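Local coordinates for dally-like protein (Drosophila melanogaster, PDB 3ODN) that is the helical core of a glypican, probably a cell-surface heparan sulfate proteoglycan, and is linked to hedgehog signalling, at residues I87-L92 against T127-G132; Q149-V154 against N303-G308. The protein carries 2 engineered substitutions. All coordinates share one frame; numbering follows the deposited sequence.

Contact 1 (I87-L92 against T127-G132); sequences IFTALL and TYFANG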
loop_
_atom_site.group_PDB
_atom_site.type_symbol
_atom_site.label_atom_id
_atom_site.label_comp_id
_atom_site.label_asym_id
_atom_site.label_seq_id
_atom_site.Cartn_x
_atom_site.Cartn_y
_atom_site.Cartn_z
ATOM N N ILE A 87 4.222 13.512 -0.252
ATOM C CA ILE A 87 3.197 14.282 0.473
ATOM C C ILE A 87 3.228 14.015 1.986
ATOM O O ILE A 87 2.964 14.928 2.781
ATOM C CB ILE A 87 1.794 14.090 -0.156
ATOM C CG1 ILE A 87 1.738 14.705 -1.573
ATOM C CG2 ILE A 87 0.677 14.644 0.740
ATOM C CD1 ILE A 87 0.823 14.009 -2.502
ATOM N N PHE A 88 3.585 12.789 2.382
ATOM C CA PHE A 88 3.664 12.446 3.785
ATOM C C PHE A 88 4.905 13.051 4.475
ATOM O O PHE A 88 4.795 13.549 5.590
ATOM C CB PHE A 88 3.551 10.931 4.003
ATOM C CG PHE A 88 3.719 10.601 5.470
ATOM C CD1 PHE A 88 2.675 10.791 6.361
ATOM C CD2 PHE A 88 4.941 10.163 5.963
ATOM C CE1 PHE A 88 2.853 10.574 7.716
ATOM C CE2 PHE A 88 5.119 9.930 7.323
ATOM C CZ PHE A 88 4.079 10.159 8.197
ATOM N N THR A 89 6.076 13.000 3.822
ATOM C CA THR A 89 7.302 13.563 4.389
ATOM C C THR A 89 7.130 15.075 4.556
ATOM O O THR A 89 7.518 15.622 5.593
ATOM C CB THR A 89 8.535 13.153 3.581
ATOM O OG1 THR A 89 8.236 13.335 2.205
ATOM C CG2 THR A 89 8.915 11.690 3.793
ATOM N N ALA A 90 6.443 15.718 3.579
ATOM C CA ALA A 90 6.103 17.145 3.573
ATOM C C ALA A 90 5.228 17.489 4.796
ATOM O O ALA A 90 5.568 18.404 5.541
ATOM C CB ALA A 90 5.382 17.510 2.276
ATOM N N LEU A 91 4.139 16.718 5.021
ATOM C CA LEU A 91 3.215 16.840 6.151
ATOM C C LEU A 91 3.971 16.669 7.481
ATOM O O LEU A 91 3.672 17.385 8.433
ATOM C CB LEU A 91 2.098 15.779 6.020
ATOM C CG LEU A 91 1.152 15.538 7.217
ATOM C CD1 LEU A 91 0.022 16.557 7.249
ATOM C CD2 LEU A 91 0.589 14.113 7.190
ATOM N N LEU A 92 4.907 15.694 7.539
ATOM C CA LEU A 92 5.696 15.382 8.719
ATOM C C LEU A 92 6.736 16.478 8.992
ATOM O O LEU A 92 7.008 16.750 10.152
ATOM C CB LEU A 92 6.308 13.964 8.631
ATOM C CG LEU A 92 7.012 13.337 9.881
ATOM C CD1 LEU A 92 6.096 13.282 11.117
ATOM C CD2 LEU A 92 7.501 11.939 9.568
ATOM N N THR A 127 12.546 8.304 10.695
ATOM C CA THR A 127 13.299 7.078 10.441
ATOM C C THR A 127 12.369 5.920 10.204
ATOM O O THR A 127 12.585 5.182 9.244
ATOM C CB THR A 127 14.346 6.822 11.530
ATOM O OG1 THR A 127 15.327 7.860 11.461
ATOM C CG2 THR A 127 15.026 5.453 11.392
ATOM N N TYR A 128 11.336 5.762 11.063
ATOM C CA TYR A 128 10.353 4.723 10.864
ATOM C C TYR A 128 9.799 4.790 9.440
ATOM O O TYR A 128 9.869 3.790 8.726
ATOM C CB TYR A 128 9.187 4.773 11.882
ATOM C CG TYR A 128 8.172 3.700 11.554
ATOM C CD1 TYR A 128 8.394 2.377 11.917
ATOM C CD2 TYR A 128 7.079 3.975 10.733
ATOM C CE1 TYR A 128 7.532 1.359 11.507
ATOM C CE2 TYR A 128 6.236 2.957 10.279
ATOM C CZ TYR A 128 6.464 1.653 10.679
ATOM O OH TYR A 128 5.636 0.651 10.260
ATOM N N PHE A 129 9.247 5.948 9.017
ATOM C CA PHE A 129 8.659 6.036 7.670
ATOM C C PHE A 129 9.639 5.672 6.561
ATOM O O PHE A 129 9.249 5.023 5.586
ATOM C CB PHE A 129 7.941 7.367 7.430
ATOM C CG PHE A 129 7.257 7.426 6.085
ATOM C CD1 PHE A 129 7.773 8.214 5.053
ATOM C CD2 PHE A 129 6.111 6.664 5.830
ATOM C CE1 PHE A 129 7.148 8.236 3.792
ATOM C CE2 PHE A 129 5.490 6.699 4.570
ATOM C CZ PHE A 129 6.013 7.479 3.569
ATOM N N ALA A 130 10.928 5.977 6.779
ATOM C CA ALA A 130 12.023 5.679 5.853
ATOM C C ALA A 130 12.488 4.210 5.895
ATOM O O ALA A 130 12.588 3.591 4.845
ATOM C CB ALA A 130 13.193 6.605 6.135
ATOM N N ASN A 131 12.783 3.676 7.106
ATOM C CA ASN A 131 13.334 2.341 7.388
ATOM C C ASN A 131 12.307 1.305 7.835
ATOM O O ASN A 131 12.436 0.142 7.481
ATOM C CB ASN A 131 14.387 2.445 8.525
ATOM C CG ASN A 131 15.655 3.186 8.199
ATOM O OD1 ASN A 131 15.671 4.193 7.485
ATOM N ND2 ASN A 131 16.752 2.735 8.783
ATOM N N GLY A 132 11.409 1.692 8.737
ATOM C CA GLY A 132 10.433 0.790 9.342
ATOM C C GLY A 132 10.993 -0.022 10.498
ATOM O O GLY A 132 10.291 -0.884 11.045
#

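Contact 2 (Q149-V154 against N303-G308); sequences QKMFTV and NFQDSG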
loop_
_atom_site.group_PDB
_atom_site.type_symbol
_atom_site.label_atom_id
_atom_site.label_comp_id
_atom_site.label_asym_id
_atom_site.label_seq_id
_atom_site.Cartn_x
_atom_site.Cartn_y
_atom_site.Cartn_z
ATOM N N GLN A 149 9.638 12.905 33.926
ATOM C CA GLN A 149 10.765 13.036 34.850
ATOM C C GLN A 149 11.304 14.449 34.850
ATOM O O GLN A 149 11.481 15.023 35.934
ATOM C CB GLN A 149 11.863 12.005 34.559
ATOM C CG GLN A 149 11.691 10.708 35.354
ATOM C CD GLN A 149 12.808 9.753 35.054
ATOM O OE1 GLN A 149 13.935 9.900 35.537
ATOM N NE2 GLN A 149 12.534 8.769 34.227
ATOM N N LYS A 150 11.463 15.036 33.635
ATOM C CA LYS A 150 11.904 16.414 33.418
ATOM C C LYS A 150 10.922 17.379 34.067
ATOM O O LYS A 150 11.339 18.293 34.770
ATOM C CB LYS A 150 11.986 16.737 31.912
ATOM C CG LYS A 150 13.068 15.999 31.140
ATOM C CD LYS A 150 14.487 16.421 31.477
ATOM C CE LYS A 150 15.443 15.907 30.433
ATOM N NZ LYS A 150 15.212 16.555 29.115
ATOM N N MET A 151 9.622 17.169 33.826
ATOM C CA MET A 151 8.551 18.018 34.340
ATOM C C MET A 151 8.343 17.910 35.840
ATOM O O MET A 151 7.989 18.915 36.455
ATOM C CB MET A 151 7.243 17.769 33.589
ATOM C CG MET A 151 7.209 18.413 32.231
ATOM S SD MET A 151 5.642 18.126 31.412
ATOM C CE MET A 151 4.577 19.229 32.385
ATOM N N PHE A 152 8.559 16.711 36.434
ATOM C CA PHE A 152 8.418 16.542 37.876
ATOM C C PHE A 152 9.511 17.363 38.558
ATOM O O PHE A 152 9.207 18.158 39.451
ATOM C CB PHE A 152 8.467 15.057 38.298
ATOM C CG PHE A 152 8.356 14.851 39.795
ATOM C CD1 PHE A 152 9.496 14.740 40.586
ATOM C CD2 PHE A 152 7.115 14.846 40.424
ATOM C CE1 PHE A 152 9.396 14.611 41.977
ATOM C CE2 PHE A 152 7.015 14.704 41.817
ATOM C CZ PHE A 152 8.156 14.585 42.582
ATOM N N THR A 153 10.771 17.196 38.102
ATOM C CA THR A 153 11.935 17.915 38.608
ATOM C C THR A 153 11.784 19.423 38.491
ATOM O O THR A 153 11.954 20.095 39.490
ATOM C CB THR A 153 13.247 17.374 38.030
ATOM O OG1 THR A 153 13.081 17.013 36.662
ATOM C CG2 THR A 153 13.752 16.183 38.789
ATOM N N VAL A 154 11.400 19.942 37.306
ATOM C CA VAL A 154 11.176 21.370 37.041
ATOM C C VAL A 154 10.218 21.992 38.095
ATOM O O VAL A 154 10.569 23.001 38.720
ATOM C CB VAL A 154 10.701 21.607 35.571
ATOM C CG1 VAL A 154 10.127 23.009 35.373
ATOM C CG2 VAL A 154 11.830 21.363 34.581
ATOM N N ASN A 303 -2.280 18.780 31.539
ATOM C CA ASN A 303 -2.851 17.743 32.410
ATOM C C ASN A 303 -1.939 17.515 33.606
ATOM O O ASN A 303 -2.437 17.246 34.698
ATOM C CB ASN A 303 -3.055 16.426 31.651
ATOM C CG ASN A 303 -4.304 16.337 30.797
ATOM O OD1 ASN A 303 -5.036 17.315 30.574
ATOM N ND2 ASN A 303 -4.553 15.146 30.267
ATOM N N PHE A 304 -0.605 17.640 33.398
ATOM C CA PHE A 304 0.408 17.530 34.457
ATOM C C PHE A 304 0.399 18.799 35.317
ATOM O O PHE A 304 0.443 18.690 36.538
ATOM C CB PHE A 304 1.820 17.293 33.878
ATOM C CG PHE A 304 2.887 16.956 34.896
ATOM C CD1 PHE A 304 3.268 15.643 35.119
ATOM C CD2 PHE A 304 3.524 17.959 35.627
ATOM C CE1 PHE A 304 4.253 15.335 36.068
ATOM C CE2 PHE A 304 4.505 17.649 36.570
ATOM C CZ PHE A 304 4.868 16.340 36.776
ATOM N N GLN A 305 0.394 19.991 34.676
ATOM C CA GLN A 305 0.406 21.304 35.333
ATOM C C GLN A 305 -0.816 21.511 36.240
ATOM O O GLN A 305 -0.651 21.845 37.418
ATOM C CB GLN A 305 0.508 22.441 34.298
ATOM C CG GLN A 305 1.847 22.524 33.567
ATOM C CD GLN A 305 1.824 23.505 32.412
ATOM O OE1 GLN A 305 0.981 23.438 31.497
ATOM N NE2 GLN A 305 2.790 24.409 32.402
ATOM N N ASP A 306 -2.034 21.274 35.697
ATOM C CA ASP A 306 -3.316 21.411 36.401
ATOM C C ASP A 306 -3.417 20.527 37.657
ATOM O O ASP A 306 -4.090 20.915 38.619
ATOM C CB ASP A 306 -4.501 21.141 35.449
ATOM C CG ASP A 306 -4.692 22.121 34.289
ATOM O OD1 ASP A 306 -3.748 22.887 33.987
ATOM O OD2 ASP A 306 -5.764 22.080 33.649
ATOM N N SER A 307 -2.749 19.357 37.656
ATOM C CA SER A 307 -2.748 18.426 38.788
ATOM C C SER A 307 -1.351 18.203 39.379
ATOM O O SER A 307 -1.140 17.244 40.127
ATOM C CB SER A 307 -3.407 17.103 38.407
ATOM O OG SER A 307 -2.752 16.499 37.304
ATOM N N GLY A 308 -0.433 19.129 39.092
ATOM C CA GLY A 308 0.944 19.105 39.584
ATOM C C GLY A 308 1.051 18.931 41.080
ATOM O O GLY A 308 1.907 18.175 41.555
#

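Contact 1 (I87-L92 against T127-G132)
Thr89 and Phe129 mark the closest backbone approach between 87-92, inside the long helix 48-106, and 127-132, the last turn of helix 115-131 and the glycine that follows it, with Thr89 CA and Phe129 CA 8.3 Å apart. Phe88 and Phe129 fill that gap as an edge-to-face pair: ring centroids lie 4.5 Å apart and the planes meet at 53°, well short of perpendicular. The edge of Phe88 is applied to one face of Phe129, with Phe88 CD2 3.4 Å above the plane and over the ring centre. Phe88 CE2, next along that edge, lies 3.5 Å from Phe129 CG. With chi1 near 180° in both (177° and -176°), each ring is carried out from its helix toward the other, and the two side chains run past one another in opposite senses. Thr89 adds a methyl, its CG2 3.9 Å from Phe129 CD1, while its hydroxyl turns back to Asp86 O in its own helix. The result is a buried aromatic contact within the alpha-helical bundle of the glypican core. Helix 182-214 lies beside both segments, Phe88 packing on Thr197 and Arg198 NH1 bonding Phe129 O, and Leu401 of helix 400-414 also touches Phe88.

Contact 2 (Q149-V154 against N303-G308)
Met151 and Phe304 form the centre of this contact, which joins helix 136-155 to the end of helix 293-306, far apart in sequence and far from the centre of the glypican core; their CA atoms are 8.2 Å apart. The phenylalanine reaches across with CG anti to its backbone N (chi1 -171°), and the methionine passes it in the opposite sense. Met151 CB sits over one face of the ring, 4.2 Å from its centroid and 16° off the normal, a CH-pi contact displaced toward the rim. Beyond it the chain bends at chi3 (73°), bringing the methyl back to the base of the ring: Met151 CE is 3.6 Å from Phe304 CD2. The sulfur stands oblique to the ring, SD 5.0 Å from the centroid, a Met-aromatic contact. The far end of Phe304 is pressed against backbone, with CZ 3.7 Å from Phe152 CA. This buried side continues through Phe152, whose ring meets that of Phe161 and packs on Val315 and Phe316 of helix 308-318.

Packing is looser toward the exposed Gln305, where Met151 CE comes only to 4.4 Å of Gln305 CG. Just after the helix the chain turns at Ser307, whose OG donates to Asn303 O at 2.7 Å, nearly straight on the carbonyl. The side chains that meet are apolar, and neither a hydrogen bond nor a salt bridge joins the segments; Lys150 NZ bonds Asn114 and Tyr116 instead, and Asn303 ND2 bonds Phe179 O. The hold therefore comes from shape fit and dispersion around the Phe304 ring, probably with little directional preference.

Overall arrangement
Contact 1 and contact 2 occupy separate places in one elongated, largely helical chain without strands, whose radius of gyration is 31 Å. Their centres are about 31 Å apart and their nearest atoms about 20 Å, so they do not touch. The centre of contact 1 lies about 14 Å from the centre of the chain, that of contact 2 about 41 Å, toward one end. They follow in series along the sequence: helix 115-131, which closes contact 1, is succeeded by helix 136-155, which opens contact 2. The first bridges a separation of 35 residues and is buried; the second bridges 149 and is only partly so.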